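Ferritin (Ulva pertusa, PDB 3VNX) probably oxidises iron(II) and stores the resulting mineral inside a 24-subunit shell, as ferritins with ferroxidase activity do. Local coordinates at residues 39-44 and 95-100; 63-68 and 77-82; 114-119 and 124-129. All coordinates share one frame; numbering follows the deposited sequence.

Contact 1: 39-44 and 95-100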
loop_
_atom_site.group_PDB
_atom_site.type_symbol
_atom_site.label_atom_id
_atom_site.label_comp_id
_atom_site.label_asym_id
_atom_site.label_seq_id
_atom_site.Cartn_x
_atom_site.Cartn_y
_atom_site.Cartn_z
ATOM N N GLU A 39 -59.886 1.507 -20.511
ATOM C CA GLU A 39 -59.387 1.780 -21.847
ATOM C C GLU A 39 -57.864 1.980 -21.795
ATOM O O GLU A 39 -57.123 1.467 -22.631
ATOM C CB GLU A 39 -60.115 2.997 -22.422
ATOM C CG GLU A 39 -60.045 3.116 -23.919
ATOM C CD GLU A 39 -61.001 4.163 -24.459
ATOM O OE1 GLU A 39 -62.109 4.285 -23.897
ATOM O OE2 GLU A 39 -60.644 4.845 -25.449
ATOM N N CYS A 40 -57.407 2.714 -20.790
ATOM C CA CYS A 40 -55.980 2.848 -20.536
ATOM C C CYS A 40 -55.336 1.497 -20.257
ATOM O O CYS A 40 -54.346 1.138 -20.898
ATOM C CB CYS A 40 -55.736 3.799 -19.363
ATOM S SG CYS A 40 -56.236 5.504 -19.717
ATOM N N GLU A 41 -55.903 0.750 -19.310
ATOM C CA GLU A 41 -55.430 -0.603 -19.006
ATOM C C GLU A 41 -55.293 -1.440 -20.265
ATOM O O GLU A 41 -54.290 -2.136 -20.457
ATOM C CB GLU A 41 -56.400 -1.297 -18.065
ATOM C CG GLU A 41 -56.115 -2.769 -17.820
ATOM C CD GLU A 41 -57.157 -3.377 -16.899
ATOM O OE1 GLU A 41 -58.299 -2.858 -16.907
ATOM O OE2 GLU A 41 -56.847 -4.356 -16.174
ATOM N N ALA A 42 -56.308 -1.361 -21.126
ATOM C CA ALA A 42 -56.304 -2.112 -22.380
ATOM C C ALA A 42 -55.278 -1.583 -23.399
ATOM O O ALA A 42 -54.650 -2.361 -24.119
ATOM C CB ALA A 42 -57.723 -2.161 -22.992
ATOM N N ALA A 43 -55.109 -0.267 -23.467
ATOM C CA ALA A 43 -54.113 0.310 -24.370
ATOM C C ALA A 43 -52.686 -0.094 -23.986
ATOM O O ALA A 43 -51.829 -0.279 -24.853
ATOM C CB ALA A 43 -54.234 1.823 -24.403
ATOM N N ILE A 44 -52.434 -0.232 -22.690
ATOM C CA ILE A 44 -51.117 -0.670 -22.227
ATOM C C ILE A 44 -50.868 -2.115 -22.641
ATOM O O ILE A 44 -49.772 -2.468 -23.089
ATOM C CB ILE A 44 -50.967 -0.540 -20.704
ATOM C CG1 ILE A 44 -50.760 0.927 -20.319
ATOM C CG2 ILE A 44 -49.820 -1.416 -20.207
ATOM C CD1 ILE A 44 -49.466 1.518 -20.845
ATOM N N ASP A 95 -44.900 -3.960 -15.838
ATOM C CA ASP A 95 -44.628 -3.472 -14.498
ATOM C C ASP A 95 -45.543 -2.293 -14.129
ATOM O O ASP A 95 -46.133 -2.255 -13.047
ATOM C CB ASP A 95 -43.161 -3.080 -14.388
ATOM C CG ASP A 95 -42.840 -2.382 -13.080
ATOM O OD1 ASP A 95 -42.985 -3.014 -12.007
ATOM O OD2 ASP A 95 -42.441 -1.200 -13.124
ATOM N N TYR A 96 -45.678 -1.331 -15.030
ATOM C CA TYR A 96 -46.573 -0.218 -14.747
ATOM C C TYR A 96 -48.010 -0.707 -14.602
ATOM O O TYR A 96 -48.745 -0.227 -13.730
ATOM C CB TYR A 96 -46.484 0.891 -15.809
ATOM C CG TYR A 96 -47.077 2.194 -15.316
ATOM C CD1 TYR A 96 -46.367 2.998 -14.419
ATOM C CD2 TYR A 96 -48.366 2.611 -15.714
ATOM C CE1 TYR A 96 -46.905 4.192 -13.925
ATOM C CE2 TYR A 96 -48.916 3.813 -15.225
ATOM C CZ TYR A 96 -48.175 4.597 -14.332
ATOM O OH TYR A 96 -48.676 5.780 -13.840
ATOM N N GLN A 97 -48.400 -1.659 -15.454
ATOM C CA GLN A 97 -49.763 -2.182 -15.448
ATOM C C GLN A 97 -50.155 -2.660 -14.052
ATOM O O GLN A 97 -51.159 -2.212 -13.491
ATOM C CB GLN A 97 -49.926 -3.318 -16.458
ATOM C CG GLN A 97 -51.358 -3.818 -16.588
ATOM C CD GLN A 97 -52.237 -2.898 -17.448
ATOM O OE1 GLN A 97 -52.649 -1.815 -17.007
ATOM N NE2 GLN A 97 -52.523 -3.334 -18.685
ATOM N N THR A 98 -49.352 -3.557 -13.488
ATOM C CA THR A 98 -49.654 -4.094 -12.167
ATOM C C THR A 98 -49.335 -3.086 -11.054
ATOM O O THR A 98 -49.900 -3.142 -9.957
ATOM C CB THR A 98 -48.952 -5.430 -11.942
ATOM O OG1 THR A 98 -47.607 -5.345 -12.426
ATOM C CG2 THR A 98 -49.690 -6.529 -12.712
ATOM N N LYS A 99 -48.438 -2.156 -11.349
ATOM C CA LYS A 99 -48.209 -1.045 -10.451
ATOM C C LYS A 99 -49.515 -0.258 -10.226
ATOM O O LYS A 99 -49.824 0.116 -9.098
ATOM C CB LYS A 99 -47.093 -0.135 -10.984
ATOM C CG LYS A 99 -46.513 0.836 -9.943
ATOM C CD LYS A 99 -45.317 1.640 -10.483
ATOM C CE LYS A 99 -44.008 0.861 -10.358
ATOM N NZ LYS A 99 -42.849 1.554 -11.027
ATOM N N ARG A 100 -50.283 -0.016 -11.288
ATOM C CA ARG A 100 -51.478 0.828 -11.175
ATOM C C ARG A 100 -52.749 0.055 -10.829
ATOM O O ARG A 100 -53.827 0.645 -10.746
ATOM C CB ARG A 100 -51.720 1.627 -12.466
ATOM C CG ARG A 100 -50.772 2.810 -12.699
ATOM C CD ARG A 100 -50.979 3.952 -11.695
ATOM N NE ARG A 100 -52.351 4.472 -11.700
ATOM C CZ ARG A 100 -52.825 5.378 -12.559
ATOM N NH1 ARG A 100 -52.035 5.880 -13.502
ATOM N NH2 ARG A 100 -54.089 5.786 -12.470
#

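Contact 2: 63-68 and 77-82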
loop_
_atom_site.group_PDB
_atom_site.type_symbol
_atom_site.label_atom_id
_atom_site.label_comp_id
_atom_site.label_asym_id
_atom_site.label_seq_id
_atom_site.Cartn_x
_atom_site.Cartn_y
_atom_site.Cartn_z
ATOM N N SER A 63 -31.240 -13.834 -36.360
ATOM C CA SER A 63 -30.942 -15.156 -36.901
ATOM C C SER A 63 -30.578 -15.071 -38.370
ATOM O O SER A 63 -29.773 -15.858 -38.870
ATOM C CB SER A 63 -32.105 -16.121 -36.683
ATOM O OG SER A 63 -32.079 -16.613 -35.354
ATOM N N TYR A 64 -31.163 -14.105 -39.064
ATOM C CA TYR A 64 -30.830 -13.942 -40.467
ATOM C C TYR A 64 -29.338 -13.576 -40.627
ATOM O O TYR A 64 -28.606 -14.232 -41.376
ATOM C CB TYR A 64 -31.769 -12.942 -41.174
ATOM C CG TYR A 64 -31.356 -12.720 -42.607
ATOM C CD1 TYR A 64 -31.748 -13.611 -43.612
ATOM C CD2 TYR A 64 -30.527 -11.651 -42.956
ATOM C CE1 TYR A 64 -31.348 -13.433 -44.922
ATOM C CE2 TYR A 64 -30.118 -11.465 -44.273
ATOM C CZ TYR A 64 -30.532 -12.357 -45.251
ATOM O OH TYR A 64 -30.125 -12.177 -46.557
ATOM N N PHE A 65 -28.882 -12.561 -39.896
ATOM C CA PHE A 65 -27.493 -12.122 -40.012
ATOM C C PHE A 65 -26.486 -13.090 -39.386
ATOM O O PHE A 65 -25.297 -13.072 -39.732
ATOM C CB PHE A 65 -27.321 -10.696 -39.484
ATOM C CG PHE A 65 -28.033 -9.679 -40.313
ATOM C CD1 PHE A 65 -27.470 -9.218 -41.499
ATOM C CD2 PHE A 65 -29.292 -9.222 -39.946
ATOM C CE1 PHE A 65 -28.136 -8.285 -42.298
ATOM C CE2 PHE A 65 -29.962 -8.299 -40.727
ATOM C CZ PHE A 65 -29.383 -7.827 -41.914
ATOM N N ALA A 66 -26.972 -13.959 -38.503
ATOM C CA ALA A 66 -26.153 -15.048 -37.967
ATOM C C ALA A 66 -25.841 -16.145 -38.994
ATOM O O ALA A 66 -24.912 -16.924 -38.790
ATOM C CB ALA A 66 -26.812 -15.665 -36.731
ATOM N N ARG A 67 -26.604 -16.226 -40.084
ATOM C CA ARG A 67 -26.355 -17.298 -41.061
ATOM C C ARG A 67 -24.959 -17.215 -41.657
ATOM O O ARG A 67 -24.533 -16.163 -42.113
ATOM C CB ARG A 67 -27.367 -17.270 -42.194
ATOM C CG ARG A 67 -28.783 -17.352 -41.729
ATOM C CD ARG A 67 -29.693 -17.197 -42.902
ATOM N NE ARG A 67 -31.082 -17.433 -42.540
ATOM C CZ ARG A 67 -32.086 -17.393 -43.404
ATOM N NH1 ARG A 67 -31.854 -17.131 -44.685
ATOM N NH2 ARG A 67 -33.320 -17.617 -42.985
ATOM N N ASP A 68 -24.258 -18.339 -41.663
ATOM C CA ASP A 68 -22.869 -18.364 -42.101
ATOM C C ASP A 68 -22.629 -17.690 -43.452
ATOM O O ASP A 68 -21.573 -17.109 -43.679
ATOM C CB ASP A 68 -22.345 -19.804 -42.119
ATOM C CG ASP A 68 -23.007 -20.654 -43.187
ATOM O OD1 ASP A 68 -22.491 -20.696 -44.328
ATOM O OD2 ASP A 68 -24.032 -21.292 -42.879
ATOM N N LYS A 77 -25.475 -9.183 -33.689
ATOM C CA LYS A 77 -25.380 -8.794 -32.286
ATOM C C LYS A 77 -26.327 -7.632 -32.027
ATOM O O LYS A 77 -27.113 -7.627 -31.054
ATOM C CB LYS A 77 -23.939 -8.415 -31.952
ATOM C CG LYS A 77 -23.703 -7.829 -30.573
ATOM C CD LYS A 77 -22.185 -7.735 -30.278
ATOM C CE LYS A 77 -21.887 -6.977 -28.977
ATOM N NZ LYS A 77 -22.352 -5.550 -29.014
ATOM N N PHE A 78 -26.254 -6.653 -32.922
ATOM C CA PHE A 78 -27.128 -5.492 -32.860
ATOM C C PHE A 78 -28.599 -5.889 -32.723
ATOM O O PHE A 78 -29.338 -5.328 -31.910
ATOM C CB PHE A 78 -26.952 -4.629 -34.108
ATOM C CG PHE A 78 -27.848 -3.435 -34.132
ATOM C CD1 PHE A 78 -27.458 -2.249 -33.517
ATOM C CD2 PHE A 78 -29.093 -3.496 -34.755
ATOM C CE1 PHE A 78 -28.281 -1.138 -33.530
ATOM C CE2 PHE A 78 -29.922 -2.396 -34.779
ATOM C CZ PHE A 78 -29.517 -1.203 -34.164
ATOM N N PHE A 79 -29.032 -6.865 -33.514
ATOM C CA PHE A 79 -30.431 -7.240 -33.450
ATOM C C PHE A 79 -30.786 -8.066 -32.224
ATOM O O PHE A 79 -31.894 -7.945 -31.703
ATOM C CB PHE A 79 -30.906 -7.884 -34.752
ATOM C CG PHE A 79 -31.060 -6.898 -35.858
ATOM C CD1 PHE A 79 -31.936 -5.828 -35.720
ATOM C CD2 PHE A 79 -30.316 -7.014 -37.019
ATOM C CE1 PHE A 79 -32.084 -4.891 -36.726
ATOM C CE2 PHE A 79 -30.456 -6.081 -38.040
ATOM C CZ PHE A 79 -31.344 -5.022 -37.896
ATOM N N LYS A 80 -29.862 -8.896 -31.756
ATOM C CA LYS A 80 -30.130 -9.610 -30.518
ATOM C C LYS A 80 -30.344 -8.601 -29.388
ATOM O O LYS A 80 -31.282 -8.736 -28.596
ATOM C CB LYS A 80 -29.015 -10.603 -30.171
ATOM C CG LYS A 80 -29.198 -11.276 -28.801
ATOM C CD LYS A 80 -30.606 -11.881 -28.635
ATOM C CE LYS A 80 -30.674 -12.887 -27.479
ATOM N NZ LYS A 80 -30.396 -12.276 -26.147
ATOM N N GLU A 81 -29.487 -7.581 -29.325
ATOM C CA GLU A 81 -29.605 -6.556 -28.296
ATOM C C GLU A 81 -30.911 -5.778 -28.460
ATOM O O GLU A 81 -31.662 -5.589 -27.501
ATOM C CB GLU A 81 -28.391 -5.625 -28.335
ATOM C CG GLU A 81 -27.100 -6.324 -27.918
ATOM C CD GLU A 81 -25.847 -5.536 -28.258
ATOM O OE1 GLU A 81 -25.937 -4.539 -29.012
ATOM O OE2 GLU A 81 -24.766 -5.931 -27.770
ATOM N N ALA A 82 -31.191 -5.332 -29.681
ATOM C CA ALA A 82 -32.459 -4.649 -29.919
ATOM C C ALA A 82 -33.617 -5.541 -29.456
ATOM O O ALA A 82 -34.584 -5.048 -28.858
ATOM C CB ALA A 82 -32.619 -4.251 -31.388
#

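Contact 3: 114-119 and 124-129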
loop_
_atom_site.group_PDB
_atom_site.type_symbol
_atom_site.label_atom_id
_atom_site.label_comp_id
_atom_site.label_asym_id
_atom_site.label_seq_id
_atom_site.Cartn_x
_atom_site.Cartn_y
_atom_site.Cartn_z
ATOM N N MET A 114 -38.569 -14.261 -41.876
ATOM C CA MET A 114 -37.230 -14.770 -41.587
ATOM C C MET A 114 -36.212 -14.406 -42.667
ATOM O O MET A 114 -34.998 -14.537 -42.467
ATOM C CB MET A 114 -37.253 -16.295 -41.413
ATOM C CG MET A 114 -38.369 -16.811 -40.493
ATOM S SD MET A 114 -38.363 -16.155 -38.801
ATOM C CE MET A 114 -36.674 -16.455 -38.328
ATOM N N GLU A 115 -36.709 -13.953 -43.809
ATOM C CA GLU A 115 -35.865 -13.768 -44.985
ATOM C C GLU A 115 -35.692 -12.302 -45.287
ATOM O O GLU A 115 -36.668 -11.550 -45.323
ATOM C CB GLU A 115 -36.491 -14.472 -46.187
ATOM C CG GLU A 115 -36.695 -15.945 -45.946
ATOM C CD GLU A 115 -35.388 -16.646 -45.670
ATOM O OE1 GLU A 115 -35.408 -17.699 -44.987
ATOM O OE2 GLU A 115 -34.340 -16.140 -46.141
ATOM N N PHE A 116 -34.455 -11.879 -45.510
ATOM C CA PHE A 116 -34.221 -10.440 -45.653
ATOM C C PHE A 116 -33.264 -10.076 -46.774
ATOM O O PHE A 116 -32.795 -8.937 -46.855
ATOM C CB PHE A 116 -33.810 -9.808 -44.311
ATOM C CG PHE A 116 -34.819 -10.020 -43.225
ATOM C CD1 PHE A 116 -34.683 -11.067 -42.328
ATOM C CD2 PHE A 116 -35.935 -9.196 -43.127
ATOM C CE1 PHE A 116 -35.633 -11.280 -41.329
ATOM C CE2 PHE A 116 -36.888 -9.397 -42.141
ATOM C CZ PHE A 116 -36.743 -10.446 -41.242
ATOM N N ALA A 117 -32.991 -11.048 -47.639
ATOM C CA ALA A 117 -32.247 -10.787 -48.857
ATOM C C ALA A 117 -32.989 -9.726 -49.670
ATOM O O ALA A 117 -34.221 -9.673 -49.684
ATOM C CB ALA A 117 -32.063 -12.071 -49.670
ATOM N N ASN A 118 -32.229 -8.864 -50.326
ATOM C CA ASN A 118 -32.803 -7.791 -51.110
ATOM C C ASN A 118 -31.764 -7.325 -52.108
ATOM O O ASN A 118 -30.697 -6.829 -51.724
ATOM C CB ASN A 118 -33.228 -6.642 -50.208
ATOM C CG ASN A 118 -33.862 -5.506 -50.979
ATOM O OD1 ASN A 118 -33.399 -5.134 -52.060
ATOM N ND2 ASN A 118 -34.929 -4.942 -50.422
ATOM N N ASP A 119 -32.075 -7.499 -53.387
ATOM C CA ASP A 119 -31.105 -7.290 -54.453
ATOM C C ASP A 119 -30.902 -5.816 -54.750
ATOM O O ASP A 119 -29.800 -5.393 -55.083
ATOM C CB ASP A 119 -31.532 -8.038 -55.719
ATOM C CG ASP A 119 -31.478 -9.547 -55.551
ATOM O OD1 ASP A 119 -30.676 -10.035 -54.716
ATOM O OD2 ASP A 119 -32.238 -10.243 -56.258
ATOM N N ALA A 124 -28.281 -5.587 -45.691
ATOM C CA ALA A 124 -27.914 -4.691 -44.606
ATOM C C ALA A 124 -28.849 -3.497 -44.641
ATOM O O ALA A 124 -29.677 -3.299 -43.733
ATOM C CB ALA A 124 -26.460 -4.244 -44.735
ATOM N N LEU A 125 -28.731 -2.722 -45.715
ATOM C CA LEU A 125 -29.468 -1.477 -45.838
ATOM C C LEU A 125 -30.953 -1.724 -45.707
ATOM O O LEU A 125 -31.667 -0.971 -45.039
ATOM C CB LEU A 125 -29.170 -0.798 -47.178
ATOM C CG LEU A 125 -30.044 0.413 -47.485
ATOM C CD1 LEU A 125 -29.962 1.475 -46.382
ATOM C CD2 LEU A 125 -29.637 0.998 -48.819
ATOM N N TYR A 126 -31.420 -2.784 -46.353
ATOM C CA TYR A 126 -32.834 -3.116 -46.300
ATOM C C TYR A 126 -33.293 -3.350 -44.863
ATOM O O TYR A 126 -34.257 -2.732 -44.411
ATOM C CB TYR A 126 -33.147 -4.327 -47.169
ATOM C CG TYR A 126 -34.550 -4.842 -46.954
ATOM C CD1 TYR A 126 -34.774 -6.133 -46.478
ATOM C CD2 TYR A 126 -35.656 -4.029 -47.198
ATOM C CE1 TYR A 126 -36.065 -6.608 -46.272
ATOM C CE2 TYR A 126 -36.949 -4.493 -46.995
ATOM C CZ TYR A 126 -37.145 -5.784 -46.534
ATOM O OH TYR A 126 -38.421 -6.252 -46.329
ATOM N N ALA A 127 -32.600 -4.238 -44.151
ATOM C CA ALA A 127 -32.901 -4.502 -42.751
ATOM C C ALA A 127 -32.915 -3.223 -41.913
ATOM O O ALA A 127 -33.781 -3.052 -41.036
ATOM C CB ALA A 127 -31.915 -5.508 -42.169
ATOM N N MET A 128 -31.972 -2.319 -42.174
ATOM C CA MET A 128 -31.921 -1.081 -41.394
ATOM C C MET A 128 -33.071 -0.140 -41.777
ATOM O O MET A 128 -33.618 0.590 -40.936
ATOM C CB MET A 128 -30.548 -0.407 -41.507
ATOM C CG MET A 128 -29.408 -1.324 -41.035
ATOM S SD MET A 128 -29.731 -2.062 -39.398
ATOM C CE MET A 128 -29.639 -0.591 -38.365
ATOM N N GLU A 129 -33.459 -0.183 -43.045
ATOM C CA GLU A 129 -34.628 0.575 -43.475
ATOM C C GLU A 129 -35.903 -0.021 -42.873
ATOM O O GLU A 129 -36.810 0.703 -42.487
ATOM C CB GLU A 129 -34.707 0.639 -45.002
ATOM C CG GLU A 129 -33.656 1.546 -45.647
ATOM C CD GLU A 129 -33.846 1.692 -47.151
ATOM O OE1 GLU A 129 -34.647 0.926 -47.738
ATOM O OE2 GLU A 129 -33.197 2.577 -47.747
#

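Contact 1: 39-44 and 95-100
Gln97 spans the gap between two helices by giving its side-chain amide to the backbone of Glu41. Its NE2 lies 2.8 Å from Glu41 O, and the N-H points almost straight at the oxygen, with an angle of 167°. The acceptor lies practically in the plane of the Gln97 amide, while the donor is tilted 20° from the carbonyl plane of Glu41. The CA atoms of Glu41 and Gln97, 6.9 Å apart, mark where the two backbones come nearest across these segments.

The remaining contacts set aliphatic carbons against the polar amide. Glu41 crosses Gln97 at about a right angle, and the distances show that its aliphatic part does the touching: CG of Glu41 is 3.7 Å from OE1 of Gln97, and the same oxygen comes within 3.6 Å of Glu41 CA. Alongside, Ile44 slides past Gln97 in the opposite direction and sets its CG2 branch 3.6 Å from Gln97 NE2. Gln97 reaches this place because its chain bends at CB-CG (chi2 78°), turning the amide across to the other helix.

Outward, both ends of that amide have further partners. NE2 also bonds to Asn45 OD1 and OE1 to Tyr36 OH, so three hydrogen bonds fix the flip of this buried group. The carboxylate of Glu41 is not spent on Gln97; it binds the backbone N of Arg103 and forms a salt bridge with Arg33.

The contact thus ties the start of helix 38-66 to the end of helix 73-99, two members of the ferritin four-helix bundle. Helix 123-151 closes over Ile44 through Leu145, and helix 155-201 lies against Cys40 and Tyr96 through Leu157. Tyr96 and Lys99 also pack on Val170 of a neighbouring subunit.

Contact 2: 63-68 and 77-82
The rings of Phe65 and Phe79 are nearly parallel, their planes 21° apart, yet slid so far that they barely overlap; the centroids of Phe65 and Phe79 are 5.7 Å apart. The approach is oblique from both rings, CE2 of Phe65 lying 3.5 Å from CE2 of Phe79, with the two CD2 atoms of Phe65 and Phe79 at 3.8 Å. Each ring has a face taken by the residue before it in sequence: Tyr64 CD2 sits 3.9 Å above the centre of the Phe65 ring, and Phe78 CD2 is over the Phe79 ring, offset toward its rim. Phe79 CE1 in turn lies at the edge of the Phe78 ring, in its plane. Both phenylalanines carry CG anti to the carbonyl carbon (chi1 -66° in Phe65, -73° in Phe79), which sends the rings into the space between the helices. Phe75, Val70 and Leu72 also surround Phe65. Replacing Phe65 by an alanine is likely to open a gap beside CE2 of Phe79 and to take a packing partner from Phe75 and Ala127. Helix 38-66 turns over a short link into helix 73-99, and this buried aromatic pair packs between the two arms of the antiparallel helical hairpin near that turn, in the hydrophobic core of the ferritin four-helix bundle.

Contact 3: 114-119 and 124-129
Ferritins carry the chain from the second bundle helix to the third by a long link along the bundle, and here Phe116 and Asn118, near the end of that link, pack against Tyr126 in the first turn of helix 123-151. The Tyr126 ring is approached in two ways. Asn118 lies over one face: its ND2 is 3.4 Å from Tyr126 CD2 and 3.5 Å from Tyr126 CG, and the amide plane is turned 47° to the ring, so the two flat groups do not stack. Nearer the backbone, CB of Asn118 comes to 3.8 Å from CB of Tyr126, adding an aliphatic touch. At the ring's edge, near its plane, Phe116 O is 3.5 Å from Tyr126 CD1, a placing in which the positive rim of the ring would probably suit the carbonyl oxygen. The Phe116 ring joins more loosely, its CD2 4.1 Å from Tyr126 CE1, which lies near the plane of the Phe116 ring.

Asn118 swings its CG anti to the backbone N (chi1 -179°) and thereby lays its amide across the tyrosine. OD1 bonds to the backbone N of Lys121, a second-shell tie that probably limits the amide's rotation and keeps ND2 over the ring.

Around it, Phe116 touches Leu61 and Ala117 touches Tyr64, both on helix 38-66. Leu125 and Met128 lean on Leu183 of helix 155-201, and Met128 reaches Phe75, Phe78 and Phe79 of helix 73-99, so the helix that receives the link packs against the other three.

Contacts 1 and 2 join the same pair, helix 38-66 and helix 73-99, at opposite sides of the chain's centre; their centres are 31 Å apart and contact 2 is nested within the loop closed by contact 1. Both are buried, but contact 1 relies on a polar amide bridging to a backbone carbonyl, whereas contact 2 is purely aromatic. Contact 3 is partly buried and joins a loop to a helix, mixing an amide over a ring face, a carbonyl oxygen at its edge and a looser apolar touch. It adjoins contact 2: Arg67 NH2 forms a salt bridge with Glu115 OE1 at 2.9 Å, and Phe65 CZ packs on Ala127 CB at 3.4 Å. Contact 1 touches neither.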